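DUF5625 domain-containing protein (Sulfurospirillum deleyianum, PDB 3NKG) is of unknown function but folds as a beta sandwich of two antiparallel sheets and belongs to a family grouped with the galactose-binding-like domains. Local coordinates at residues A[6-11]-A[35-40]; A[121-126]-A[133-138]; A[50-55]-A[84-89]; A[55-60]-A[96-101]. One frame throughout, in Å; residues are numbered along the deposited sequence.

Interaction 1 of 4, residues A[6-11]-A[35-40]; sequences PISIPI and ILQFAV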
loop_
_atom_site.group_PDB
_atom_site.type_symbol
_atom_site.label_atom_id
_atom_site.label_comp_id
_atom_site.label_asym_id
_atom_site.label_seq_id
_atom_site.Cartn_x
_atom_site.Cartn_y
_atom_site.Cartn_z
ATOM N N PRO A 6 -3.139 -0.767 -14.793
ATOM C CA PRO A 6 -3.323 -0.463 -13.366
ATOM C C PRO A 6 -4.067 0.851 -13.156
ATOM O O PRO A 6 -4.072 1.716 -14.032
ATOM C CB PRO A 6 -1.895 -0.327 -12.834
ATOM C CG PRO A 6 -0.999 -0.868 -13.910
ATOM C CD PRO A 6 -1.724 -0.720 -15.201
ATOM N N ILE A 7 -4.706 0.974 -12.000
ATOM C CA ILE A 7 -5.424 2.177 -11.614
ATOM C C ILE A 7 -4.756 2.725 -10.365
ATOM O O ILE A 7 -4.516 1.975 -9.419
ATOM C CB ILE A 7 -6.869 1.831 -11.282
ATOM C CG1 ILE A 7 -7.570 1.319 -12.542
ATOM C CG2 ILE A 7 -7.588 3.032 -10.717
ATOM C CD1 ILE A 7 -8.861 0.618 -12.247
ATOM N N SER A 8 -4.437 4.018 -10.363
ATOM C CA SER A 8 -3.805 4.643 -9.192
ATOM C C SER A 8 -4.635 5.787 -8.627
ATOM O O SER A 8 -5.158 6.610 -9.362
ATOM C CB SER A 8 -2.396 5.142 -9.513
ATOM O OG SER A 8 -1.451 4.076 -9.559
ATOM N N ILE A 9 -4.746 5.829 -7.305
ATOM C CA ILE A 9 -5.533 6.831 -6.617
ATOM C C ILE A 9 -4.613 7.534 -5.611
ATOM O O ILE A 9 -4.143 6.907 -4.665
ATOM C CB ILE A 9 -6.724 6.149 -5.901
ATOM C CG1 ILE A 9 -7.663 5.499 -6.918
ATOM C CG2 ILE A 9 -7.507 7.111 -5.003
ATOM C CD1 ILE A 9 -8.693 4.580 -6.282
ATOM N N PRO A 10 -4.332 8.829 -5.827
ATOM C CA PRO A 10 -3.453 9.528 -4.890
ATOM C C PRO A 10 -4.092 9.617 -3.525
ATOM O O PRO A 10 -5.266 9.959 -3.426
ATOM C CB PRO A 10 -3.318 10.929 -5.505
ATOM C CG PRO A 10 -3.523 10.706 -6.970
ATOM C CD PRO A 10 -4.622 9.651 -7.015
ATOM N N ILE A 11 -3.329 9.300 -2.482
ATOM C CA ILE A 11 -3.814 9.471 -1.121
ATOM C C ILE A 11 -2.802 10.229 -0.251
ATOM O O ILE A 11 -1.613 10.322 -0.589
ATOM C CB ILE A 11 -4.132 8.135 -0.473
ATOM C CG1 ILE A 11 -2.865 7.292 -0.369
ATOM C CG2 ILE A 11 -5.185 7.401 -1.295
ATOM C CD1 ILE A 11 -3.088 6.031 0.417
ATOM N N ILE A 35 -2.233 -2.106 -3.417
ATOM C CA ILE A 35 -0.937 -1.766 -2.822
ATOM C C ILE A 35 -0.819 -0.273 -2.634
ATOM O O ILE A 35 -1.607 0.502 -3.192
ATOM C CB ILE A 35 0.247 -2.201 -3.733
ATOM C CG1 ILE A 35 0.346 -1.280 -4.941
ATOM C CG2 ILE A 35 0.111 -3.686 -4.184
ATOM C CD1 ILE A 35 1.440 -1.643 -5.921
ATOM N N LEU A 36 0.171 0.138 -1.851
ATOM C CA LEU A 36 0.526 1.541 -1.793
ATOM C C LEU A 36 1.881 1.702 -2.446
ATOM O O LEU A 36 2.811 0.923 -2.161
ATOM C CB LEU A 36 0.613 2.015 -0.326
ATOM C CG LEU A 36 -0.656 1.839 0.494
ATOM C CD1 LEU A 36 -0.380 2.246 1.923
ATOM C CD2 LEU A 36 -1.780 2.648 -0.099
ATOM N N GLN A 37 2.018 2.727 -3.284
ATOM C CA GLN A 37 3.288 3.054 -3.927
ATOM C C GLN A 37 3.764 4.421 -3.476
ATOM O O GLN A 37 3.030 5.415 -3.619
ATOM C CB GLN A 37 3.135 3.083 -5.448
ATOM C CG GLN A 37 2.682 1.770 -6.062
ATOM C CD GLN A 37 2.616 1.847 -7.579
ATOM O OE1 GLN A 37 1.743 2.510 -8.145
ATOM N NE2 GLN A 37 3.552 1.184 -8.241
ATOM N N PHE A 38 4.989 4.460 -2.949
ATOM C CA PHE A 38 5.596 5.680 -2.404
ATOM C C PHE A 38 6.574 6.312 -3.390
ATOM O O PHE A 38 7.477 5.640 -3.891
ATOM C CB PHE A 38 6.364 5.338 -1.126
ATOM C CG PHE A 38 5.490 4.855 -0.024
ATOM C CD1 PHE A 38 4.846 3.615 -0.123
ATOM C CD2 PHE A 38 5.244 5.665 1.080
ATOM C CE1 PHE A 38 4.028 3.187 0.886
ATOM C CE2 PHE A 38 4.438 5.247 2.085
ATOM C CZ PHE A 38 3.820 4.013 2.009
ATOM N N ALA A 39 6.400 7.600 -3.666
ATOM C CA ALA A 39 7.401 8.348 -4.447
ATOM C C ALA A 39 8.666 8.612 -3.639
ATOM O O ALA A 39 8.621 8.775 -2.418
ATOM C CB ALA A 39 6.832 9.644 -4.952
ATOM N N VAL A 40 9.799 8.650 -4.333
ATOM C CA VAL A 40 11.103 8.782 -3.694
ATOM C C VAL A 40 11.958 9.688 -4.576
ATOM O O VAL A 40 11.799 9.683 -5.799
ATOM C CB VAL A 40 11.767 7.397 -3.540
ATOM C CG1 VAL A 40 13.146 7.525 -2.961
ATOM C CG2 VAL A 40 10.907 6.481 -2.643
HETATM O O HOH W 1 1.394 5.173 -9.339
#
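Ser-8 and Gln-37, and likewise Ile-11 and Leu-36, reach for each other across a strand that lies between them. The fold is a beta sandwich, and this is one of its two four-stranded antiparallel sheets. Strand 163-169 lies between strands 7-11 and 30-38 and pairs with both, so their own backbones stay apart: the CA atoms of Ser-8 and Gln-37 are 9.0 Å from each other. The contact is therefore made by side chains, one pair on each face of the sheet.

On the inner face, Ile-11 and Leu-36 run at about a right angle and meet by methyl groups. CD1 of Ile-11 lies 3.7 Å from CD2 of Leu-36. In Ile-11, CG1 stands between the backbone N and the carbonyl carbon (chi1 63°), and an extended chi2 carries CD1 toward the leucine. Leu-36 also packs on Ile-135 of the next strand.

On the outer face the pair is polar. The chain of Gln-37 is extended beyond CG, and this brings its amide over the intervening strand toward Ser-8. OG of Ser-8 and OE1 of Gln-37 are 3.8 Å apart, so their direct contact is loose. Thr-166 OG1, on the intervening strand, lies within hydrogen-bonding reach of both. A water makes a second bridge. The two hydroxyls cannot serve every one of these bonds at once. The water accepts from Ser-8 OG at 3.1 Å and donates to Gln-37 OE1 at 2.9 Å.

Interaction 2 of 4, residues A[121-126]-A[133-138]; sequences YMTKGN and RDITTI. With ACY (acetic acid), chain C.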
loop_
_atom_site.group_PDB
_atom_site.type_symbol
_atom_site.label_atom_id
_atom_site.label_comp_id
_atom_site.label_asym_id
_atom_site.label_seq_id
_atom_site.Cartn_x
_atom_site.Cartn_y
_atom_site.Cartn_z
ATOM N N TYR A 121 -7.227 -2.614 7.294
ATOM C CA TYR A 121 -5.964 -3.333 7.184
ATOM C C TYR A 121 -4.903 -2.635 8.008
ATOM O O TYR A 121 -4.655 -1.450 7.813
ATOM C CB TYR A 121 -5.479 -3.400 5.733
ATOM C CG TYR A 121 -6.445 -4.128 4.836
ATOM C CD1 TYR A 121 -7.463 -3.432 4.165
ATOM C CD2 TYR A 121 -6.382 -5.511 4.697
ATOM C CE1 TYR A 121 -8.381 -4.101 3.362
ATOM C CE2 TYR A 121 -7.308 -6.195 3.883
ATOM C CZ TYR A 121 -8.289 -5.479 3.217
ATOM O OH TYR A 121 -9.199 -6.135 2.419
HETATM N N MSE A 122 -4.285 -3.380 8.922
HETATM C CA MSE A 122 -3.104 -2.924 9.624
HETATM C C MSE A 122 -1.868 -3.211 8.751
HETATM O O MSE A 122 -1.096 -4.155 8.994
HETATM C CB MSE A 122 -3.012 -3.634 10.978
HETATM C CG MSE A 122 -4.306 -3.499 11.786
HETATM SE SE MSE A 122 -4.772 -1.618 12.234
HETATM C CE MSE A 122 -3.307 -1.364 13.368
ATOM N N THR A 123 -1.685 -2.407 7.720
ATOM C CA THR A 123 -0.656 -2.728 6.723
ATOM C C THR A 123 0.750 -2.645 7.330
ATOM O O THR A 123 1.015 -1.861 8.287
ATOM C CB THR A 123 -0.758 -1.811 5.509
ATOM O OG1 THR A 123 -0.214 -0.529 5.823
ATOM C CG2 THR A 123 -2.235 -1.645 5.087
ATOM N N LYS A 124 1.654 -3.454 6.790
ATOM C CA LYS A 124 3.013 -3.494 7.297
ATOM C C LYS A 124 3.908 -4.073 6.219
ATOM O O LYS A 124 3.439 -4.677 5.260
ATOM C CB LYS A 124 3.092 -4.391 8.531
ATOM C CG LYS A 124 2.526 -5.795 8.266
ATOM C CD LYS A 124 2.796 -6.742 9.424
ATOM C CE LYS A 124 2.136 -8.086 9.151
ATOM N NZ LYS A 124 2.144 -8.964 10.347
ATOM N N GLY A 125 5.208 -3.893 6.382
ATOM C CA GLY A 125 6.124 -4.621 5.542
ATOM C C GLY A 125 6.409 -3.981 4.199
ATOM O O GLY A 125 5.906 -2.915 3.816
ATOM N N ASN A 126 7.234 -4.695 3.466
ATOM C CA ASN A 126 7.855 -4.197 2.273
ATOM C C ASN A 126 7.270 -5.007 1.108
ATOM O O ASN A 126 7.493 -6.204 1.028
ATOM C CB ASN A 126 9.352 -4.447 2.456
ATOM C CG ASN A 126 10.181 -3.918 1.336
ATOM O OD1 ASN A 126 10.081 -4.384 0.210
ATOM N ND2 ASN A 126 11.036 -2.946 1.646
ATOM N N ARG A 133 4.119 -0.966 -0.514
ATOM C CA ARG A 133 3.631 -1.803 0.560
ATOM C C ARG A 133 2.385 -2.538 0.050
ATOM O O ARG A 133 1.461 -1.911 -0.484
ATOM C CB ARG A 133 3.308 -0.994 1.798
ATOM C CG ARG A 133 2.589 -1.880 2.795
ATOM C CD ARG A 133 2.550 -1.313 4.118
ATOM N NE ARG A 133 3.852 -1.253 4.794
ATOM C CZ ARG A 133 4.022 -0.530 5.893
ATOM N NH1 ARG A 133 2.979 0.171 6.361
ATOM N NH2 ARG A 133 5.203 -0.480 6.508
ATOM N N ASP A 134 2.407 -3.863 0.159
ATOM C CA ASP A 134 1.328 -4.724 -0.307
ATOM C C ASP A 134 0.238 -4.763 0.772
ATOM O O ASP A 134 0.529 -5.038 1.938
ATOM C CB ASP A 134 1.875 -6.126 -0.600
ATOM C CG ASP A 134 2.687 -6.191 -1.921
ATOM O OD1 ASP A 134 2.643 -5.206 -2.691
ATOM O OD2 ASP A 134 3.365 -7.215 -2.195
ATOM N N ILE A 135 -1.004 -4.453 0.400
ATOM C CA ILE A 135 -2.115 -4.461 1.356
ATOM C C ILE A 135 -2.860 -5.795 1.315
ATOM O O ILE A 135 -2.938 -6.526 2.317
ATOM C CB ILE A 135 -3.146 -3.352 1.069
ATOM C CG1 ILE A 135 -2.524 -1.961 1.090
ATOM C CG2 ILE A 135 -4.274 -3.400 2.074
ATOM C CD1 ILE A 135 -3.359 -0.913 0.342
ATOM N N THR A 136 -3.431 -6.109 0.157
ATOM C CA THR A 136 -4.178 -7.356 0.014
ATOM C C THR A 136 -4.345 -7.723 -1.473
ATOM O O THR A 136 -4.005 -6.941 -2.369
ATOM C CB THR A 136 -5.571 -7.279 0.737
ATOM O OG1 THR A 136 -6.157 -8.586 0.842
ATOM C CG2 THR A 136 -6.537 -6.343 -0.008
ATOM N N THR A 137 -4.824 -8.936 -1.708
ATOM C CA THR A 137 -5.199 -9.391 -3.047
ATOM C C THR A 137 -6.665 -9.805 -2.982
ATOM O O THR A 137 -7.061 -10.541 -2.074
ATOM C CB THR A 137 -4.354 -10.599 -3.454
ATOM O OG1 THR A 137 -2.964 -10.258 -3.381
ATOM C CG2 THR A 137 -4.689 -11.056 -4.883
ATOM N N ILE A 138 -7.469 -9.343 -3.936
ATOM C CA ILE A 138 -8.905 -9.581 -3.902
ATOM C C ILE A 138 -9.429 -10.032 -5.283
ATOM O O ILE A 138 -9.032 -9.485 -6.333
ATOM C CB ILE A 138 -9.661 -8.307 -3.453
ATOM C CG1 ILE A 138 -11.170 -8.555 -3.396
ATOM C CG2 ILE A 138 -9.394 -7.174 -4.415
ATOM C CD1 ILE A 138 -11.966 -7.299 -3.005
HETATM C C ACY C . 12.595 -0.884 -1.673
HETATM O O ACY C . 12.259 -1.714 -0.783
HETATM O OXT ACY C . 12.279 -0.893 -2.904
HETATM C CH3 ACY C . 13.462 0.231 -1.214
HETATM O O HOH W 2 0.163 -5.061 4.727
HETATM O O HOH W 3 3.924 -5.426 2.584
#
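The guanidinium of Arg-133 lies flat against the backbone of Lys-124 and binds the next carbonyl with its edge. The CA of Lys-124 sits over the centre of one face, 3.4 Å from CZ of Arg-133. At the edge, Arg-133 NE donates to Gly-125 O at 2.8 Å in a nearly straight bond (172°). The acceptor lies in the guanidinium plane, and the donor meets a lone pair in the carbonyl plane. A bend at chi3 (-69°) turns the arginine chain to this place. Its NH1 makes a weak bond to Thr-123 OG1, at 3.3 Å. Stronger partners complete the grip: NH1 donates to Thr-96 O, and NH2 to Leu-58 O. These bonds should fix the rotation of the guanidinium. The stronger partner of Thr-123 OG1 is Val-98 O.

Ile-135 CG2 rests over one face of the Tyr-121 ring, a CH-pi contact 3.9 Å from the centroid. The side chains of Thr-136 and Tyr-121 cross at about a right angle, and Thr-136 CG2 is 3.6 Å from Tyr-121 OH. Ile-135 and Thr-136 form a classic beta bulge opposite Leu-34. Between the backbones a water accepts from Lys-124 N and donates to Asp-134 O at 2.8 Å. Asn-126 ND2 is hydrogen-bonded to an acetic acid molecule, probably from the crystallisation liquor.

Strands 113-123 and 132-140 are edge strands of different sheets. The N-to-C directions of segments 121-123 and 133-138 differ by 146°, roughly antiparallel. The contact joins the sheets along one side of the sandwich and reaches the end of helix 49-58 through Leu-58.

Interaction 3 of 4, residues A[50-55]-A[84-89]; sequences DGKRVW and GDLIDE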
loop_
_atom_site.group_PDB
_atom_site.type_symbol
_atom_site.label_atom_id
_atom_site.label_comp_id
_atom_site.label_asym_id
_atom_site.label_seq_id
_atom_site.Cartn_x
_atom_site.Cartn_y
_atom_site.Cartn_z
ATOM N N ASP A 50 16.789 9.769 0.623
ATOM C CA ASP A 50 15.331 9.746 0.654
ATOM C C ASP A 50 14.841 8.294 0.531
ATOM O O ASP A 50 13.917 7.883 1.226
ATOM C CB ASP A 50 14.751 10.651 -0.426
ATOM C CG ASP A 50 13.258 10.904 -0.241
ATOM O OD1 ASP A 50 12.876 11.381 0.841
ATOM O OD2 ASP A 50 12.468 10.628 -1.184
ATOM N N GLY A 51 15.496 7.529 -0.338
ATOM C CA GLY A 51 15.222 6.115 -0.505
ATOM C C GLY A 51 15.369 5.346 0.797
ATOM O O GLY A 51 14.516 4.505 1.135
ATOM N N LYS A 52 16.439 5.626 1.540
ATOM C CA LYS A 52 16.649 4.968 2.830
ATOM C C LYS A 52 15.587 5.341 3.864
ATOM O O LYS A 52 15.194 4.509 4.668
ATOM C CB LYS A 52 18.028 5.274 3.402
ATOM C CG LYS A 52 19.180 4.595 2.705
ATOM C CD LYS A 52 20.486 4.999 3.386
ATOM C CE LYS A 52 21.697 4.417 2.677
ATOM N NZ LYS A 52 21.878 5.014 1.318
ATOM N N ARG A 53 15.121 6.584 3.859
ATOM C CA ARG A 53 14.097 6.950 4.837
ATOM C C ARG A 53 12.806 6.229 4.514
ATOM O O ARG A 53 12.079 5.816 5.416
ATOM C CB ARG A 53 13.830 8.445 4.862
ATOM C CG ARG A 53 15.053 9.289 5.129
ATOM C CD ARG A 53 14.634 10.737 5.270
ATOM N NE ARG A 53 15.610 11.510 6.021
ATOM C CZ ARG A 53 16.297 12.525 5.515
ATOM N NH1 ARG A 53 16.103 12.892 4.252
ATOM N NH2 ARG A 53 17.168 13.180 6.274
ATOM N N VAL A 54 12.516 6.090 3.220
ATOM C CA VAL A 54 11.292 5.412 2.823
ATOM C C VAL A 54 11.387 3.924 3.110
ATOM O O VAL A 54 10.425 3.329 3.585
ATOM C CB VAL A 54 10.897 5.668 1.362
ATOM C CG1 VAL A 54 9.751 4.750 0.968
ATOM C CG2 VAL A 54 10.496 7.132 1.173
ATOM N N TRP A 55 12.542 3.327 2.811
ATOM C CA TRP A 55 12.799 1.960 3.222
ATOM C C TRP A 55 12.580 1.787 4.739
ATOM O O TRP A 55 11.918 0.863 5.197
ATOM C CB TRP A 55 14.234 1.602 2.895
ATOM C CG TRP A 55 14.441 0.165 2.746
ATOM C CD1 TRP A 55 13.584 -0.837 3.112
ATOM C CD2 TRP A 55 15.587 -0.467 2.171
ATOM N NE1 TRP A 55 14.135 -2.063 2.793
ATOM C CE2 TRP A 55 15.364 -1.860 2.221
ATOM C CE3 TRP A 55 16.793 0.013 1.640
ATOM C CZ2 TRP A 55 16.297 -2.777 1.744
ATOM C CZ3 TRP A 55 17.710 -0.897 1.164
ATOM C CH2 TRP A 55 17.461 -2.278 1.226
ATOM N N GLY A 84 22.089 2.207 8.889
ATOM C CA GLY A 84 22.985 2.896 9.823
ATOM C C GLY A 84 22.340 3.730 10.936
ATOM O O GLY A 84 21.470 3.239 11.679
ATOM N N ASP A 85 22.774 4.986 11.046
ATOM C CA ASP A 85 22.309 5.907 12.083
ATOM C C ASP A 85 20.836 6.292 11.946
ATOM O O ASP A 85 20.310 7.048 12.760
ATOM C CB ASP A 85 23.129 7.202 12.062
ATOM C CG ASP A 85 24.600 6.975 12.337
ATOM O OD1 ASP A 85 24.971 5.873 12.805
ATOM O OD2 ASP A 85 25.386 7.918 12.088
ATOM N N LEU A 86 20.163 5.808 10.911
ATOM C CA LEU A 86 18.760 6.147 10.752
ATOM C C LEU A 86 17.896 5.382 11.753
ATOM O O LEU A 86 16.762 5.766 12.043
ATOM C CB LEU A 86 18.293 5.893 9.323
ATOM C CG LEU A 86 18.721 6.958 8.316
ATOM C CD1 LEU A 86 18.355 6.510 6.915
ATOM C CD2 LEU A 86 18.070 8.304 8.648
ATOM N N ILE A 87 18.425 4.281 12.265
ATOM C CA ILE A 87 17.665 3.451 13.175
ATOM C C ILE A 87 18.476 3.168 14.446
ATOM O O ILE A 87 19.679 3.413 14.492
ATOM C CB ILE A 87 17.219 2.100 12.516
ATOM C CG1 ILE A 87 18.418 1.194 12.262
ATOM C CG2 ILE A 87 16.446 2.379 11.228
ATOM C CD1 ILE A 87 18.077 -0.240 11.815
ATOM N N ASP A 88 17.792 2.664 15.473
ATOM C CA ASP A 88 18.447 2.207 16.689
ATOM C C ASP A 88 17.919 0.824 16.993
ATOM O O ASP A 88 17.142 0.259 16.208
ATOM C CB ASP A 88 18.210 3.168 17.856
ATOM C CG ASP A 88 16.749 3.254 18.274
ATOM O OD1 ASP A 88 15.936 2.368 17.910
ATOM O OD2 ASP A 88 16.422 4.213 19.009
ATOM N N GLU A 89 18.324 0.270 18.129
ATOM C CA GLU A 89 18.087 -1.145 18.325
ATOM C C GLU A 89 16.646 -1.464 18.625
ATOM O O GLU A 89 16.296 -2.634 18.732
ATOM C CB GLU A 89 19.026 -1.742 19.379
ATOM C CG GLU A 89 19.597 -0.757 20.359
ATOM C CD GLU A 89 20.977 -1.187 20.826
ATOM O OE1 GLU A 89 21.438 -2.254 20.355
ATOM O OE2 GLU A 89 21.598 -0.466 21.646
#
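The backbones of helix 50-55 and segment 84-89 come nearest at Arg-53 and Leu-86, whose CA atoms are 7.6 Å apart. One side chain spans most of that gap. Leu-86 points at the helix, and its extended chi2 (173°) sends CD1 onto the helix surface. That methyl lies 3.7 Å from CB of Lys-52, at the root of the lysine chain. It also comes to 4.5 Å from the backbone N of Arg-53. The lysine chain runs out extended, bending at chi4 (67°), and its charged end leads away from the leucine. The touch is small, lies at the surface and is made between aliphatic groups.

The site is a helical annex to the beta sandwich, about 19 Å between its centre and that of the chain. Gly-84, the first residue after helix 76-83, has positive phi, and a short 3-10 turn follows. Ile-87 N donates to Gly-84 O at 3.3 Å within this turn. Lys-80 NZ binds the carbonyls of both Gly-84 and Ile-87. Lys-52 also touches Leu-83 of helix 76-83. One turn further along helix 49-58, Lys-56 NZ bonds to Leu-86 O.

Interaction 4 of 4, residues A[55-60]-A[96-101]; sequences WKFLGF and TVVPIK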
loop_
_atom_site.group_PDB
_atom_site.type_symbol
_atom_site.label_atom_id
_atom_site.label_comp_id
_atom_site.label_asym_id
_atom_site.label_seq_id
_atom_site.Cartn_x
_atom_site.Cartn_y
_atom_site.Cartn_z
ATOM N N TRP A 55 12.542 3.327 2.811
ATOM C CA TRP A 55 12.799 1.960 3.222
ATOM C C TRP A 55 12.580 1.787 4.739
ATOM O O TRP A 55 11.918 0.863 5.197
ATOM C CB TRP A 55 14.234 1.602 2.895
ATOM C CG TRP A 55 14.441 0.165 2.746
ATOM C CD1 TRP A 55 13.584 -0.837 3.112
ATOM C CD2 TRP A 55 15.587 -0.467 2.171
ATOM N NE1 TRP A 55 14.135 -2.063 2.793
ATOM C CE2 TRP A 55 15.364 -1.860 2.221
ATOM C CE3 TRP A 55 16.793 0.013 1.640
ATOM C CZ2 TRP A 55 16.297 -2.777 1.744
ATOM C CZ3 TRP A 55 17.710 -0.897 1.164
ATOM C CH2 TRP A 55 17.461 -2.278 1.226
ATOM N N LYS A 56 13.138 2.691 5.520
ATOM C CA LYS A 56 12.986 2.613 6.969
ATOM C C LYS A 56 11.502 2.552 7.382
ATOM O O LYS A 56 11.089 1.705 8.198
ATOM C CB LYS A 56 13.677 3.807 7.634
ATOM C CG LYS A 56 13.371 3.923 9.135
ATOM C CD LYS A 56 14.151 5.102 9.739
ATOM C CE LYS A 56 13.453 5.699 10.952
ATOM N NZ LYS A 56 14.210 6.909 11.417
ATOM N N PHE A 57 10.707 3.454 6.802
ATOM C CA PHE A 57 9.255 3.534 7.058
ATOM C C PHE A 57 8.527 2.230 6.644
ATOM O O PHE A 57 7.671 1.727 7.370
ATOM C CB PHE A 57 8.670 4.736 6.275
ATOM C CG PHE A 57 7.220 5.009 6.561
ATOM C CD1 PHE A 57 6.221 4.425 5.799
ATOM C CD2 PHE A 57 6.853 5.848 7.614
ATOM C CE1 PHE A 57 4.858 4.678 6.070
ATOM C CE2 PHE A 57 5.507 6.108 7.898
ATOM C CZ PHE A 57 4.500 5.519 7.120
ATOM N N LEU A 58 8.823 1.727 5.443
ATOM C CA LEU A 58 8.194 0.489 4.941
ATOM C C LEU A 58 8.538 -0.764 5.765
ATOM O O LEU A 58 7.684 -1.634 5.973
ATOM C CB LEU A 58 8.587 0.245 3.471
ATOM C CG LEU A 58 7.981 1.219 2.446
ATOM C CD1 LEU A 58 8.500 0.974 1.020
ATOM C CD2 LEU A 58 6.460 1.117 2.507
ATOM N N GLY A 59 9.788 -0.871 6.207
ATOM C CA GLY A 59 10.258 -2.084 6.856
ATOM C C GLY A 59 11.009 -2.995 5.890
ATOM O O GLY A 59 11.140 -2.673 4.710
ATOM N N PHE A 60 11.473 -4.141 6.391
ATOM C CA PHE A 60 12.253 -5.109 5.616
ATOM C C PHE A 60 11.581 -6.476 5.433
ATOM O O PHE A 60 11.900 -7.201 4.505
ATOM C CB PHE A 60 13.616 -5.299 6.303
ATOM C CG PHE A 60 14.519 -4.116 6.158
ATOM C CD1 PHE A 60 14.280 -2.950 6.881
ATOM C CD2 PHE A 60 15.595 -4.154 5.295
ATOM C CE1 PHE A 60 15.102 -1.847 6.744
ATOM C CE2 PHE A 60 16.440 -3.044 5.154
ATOM C CZ PHE A 60 16.187 -1.891 5.871
ATOM N N THR A 96 6.687 0.741 9.785
ATOM C CA THR A 96 5.641 1.496 10.448
ATOM C C THR A 96 4.284 0.970 10.025
ATOM O O THR A 96 3.986 0.875 8.837
ATOM C CB THR A 96 5.738 2.980 10.113
ATOM O OG1 THR A 96 6.957 3.486 10.644
ATOM C CG2 THR A 96 4.562 3.762 10.726
ATOM N N VAL A 97 3.467 0.589 11.002
ATOM C CA VAL A 97 2.165 0.028 10.665
ATOM C C VAL A 97 1.293 1.172 10.212
ATOM O O VAL A 97 1.222 2.181 10.886
ATOM C CB VAL A 97 1.498 -0.680 11.855
ATOM C CG1 VAL A 97 0.032 -0.975 11.530
ATOM C CG2 VAL A 97 2.256 -1.974 12.210
ATOM N N VAL A 98 0.642 1.019 9.063
ATOM C CA VAL A 98 -0.257 2.061 8.548
ATOM C C VAL A 98 -1.686 1.506 8.365
ATOM O O VAL A 98 -1.938 0.719 7.455
ATOM C CB VAL A 98 0.260 2.637 7.214
ATOM C CG1 VAL A 98 -0.726 3.690 6.642
ATOM C CG2 VAL A 98 1.659 3.246 7.406
ATOM N N PRO A 99 -2.605 1.906 9.253
ATOM C CA PRO A 99 -3.998 1.443 9.192
ATOM C C PRO A 99 -4.692 2.124 8.047
ATOM O O PRO A 99 -4.686 3.349 7.982
ATOM C CB PRO A 99 -4.614 1.947 10.505
ATOM C CG PRO A 99 -3.441 2.386 11.372
ATOM C CD PRO A 99 -2.342 2.773 10.425
ATOM N N ILE A 100 -5.275 1.326 7.165
ATOM C CA ILE A 100 -5.969 1.803 5.981
ATOM C C ILE A 100 -7.319 1.112 5.982
ATOM O O ILE A 100 -7.399 -0.116 6.106
ATOM C CB ILE A 100 -5.255 1.351 4.712
ATOM C CG1 ILE A 100 -3.847 1.954 4.644
ATOM C CG2 ILE A 100 -6.058 1.739 3.466
ATOM C CD1 ILE A 100 -3.837 3.423 4.362
ATOM N N LYS A 101 -8.382 1.886 5.844
ATOM C CA LYS A 101 -9.700 1.293 5.736
ATOM C C LYS A 101 -10.163 1.350 4.294
ATOM O O LYS A 101 -10.251 2.433 3.683
ATOM C CB LYS A 101 -10.691 2.001 6.661
ATOM C CG LYS A 101 -12.064 1.356 6.720
ATOM C CD LYS A 101 -12.923 2.052 7.776
ATOM C CE LYS A 101 -14.383 2.066 7.387
ATOM N NZ LYS A 101 -15.225 2.710 8.441
HETATM O O HOH W 4 9.444 2.275 10.578
#
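Phe-57 has its CG anti to the backbone N (chi1 -174°), which swings the ring off the helix and beneath Thr-96. In Thr-96, CG2 is the branch opposite the backbone N, and it reaches past the rim of the ring, near CE2 and CZ, while OG1 stays beside the N. CB of Thr-96 then lies over one face of the phenyl, 4.0 Å from the centroid and 17° off the ring normal. This is a CH-pi contact. CG2 adds to it at 3.8 Å from CE2 of Phe-57. Val-98 meets the far end of the ring, and its CG2 is 3.6 Å from CZ of Phe-57; the two side chains cross at about a right angle.

A backbone bond holds the same two residues. Thr-96 N donates to Phe-57 O at 2.8 Å, nearly straight at 171°, with the donor somewhat tilted from the carbonyl plane. The contact lies where the C-terminal end of helix 49-58 meets the start of strand 98-107, an inner strand of one sheet of the beta sandwich. Gly-59, the first residue past the helix, has positive phi, and its N still bonds to Trp-55 O.

A water adds a second bridge. It donates to Lys-56 O at 2.9 Å and is hydrogen-bonded to Thr-96 OG1 at 2.8 Å. Tyr-91 OH is a further partner of Lys-56 O.

How the interactions relate
From the N terminus, interaction 1 comes first. It closes the loop holding strand 18-26 and links two strands of one sheet across a third. Interactions 3 and 4 follow and cross: helix 49-58 supplies the first segment of each, they share Trp-55, and 84-89 comes before 96-101. Together they tie this helix to the loop after helix 76-83 and to the other sheet. Interaction 2 is last and closes the short connection 127-132, where the chain crosses from one sheet to the other. Leu-36 N bonds to Arg-133 O, joining interactions 1 and 2. Phe-38 packs on Phe-57 and Leu-58, bringing interaction 1 to interaction 4.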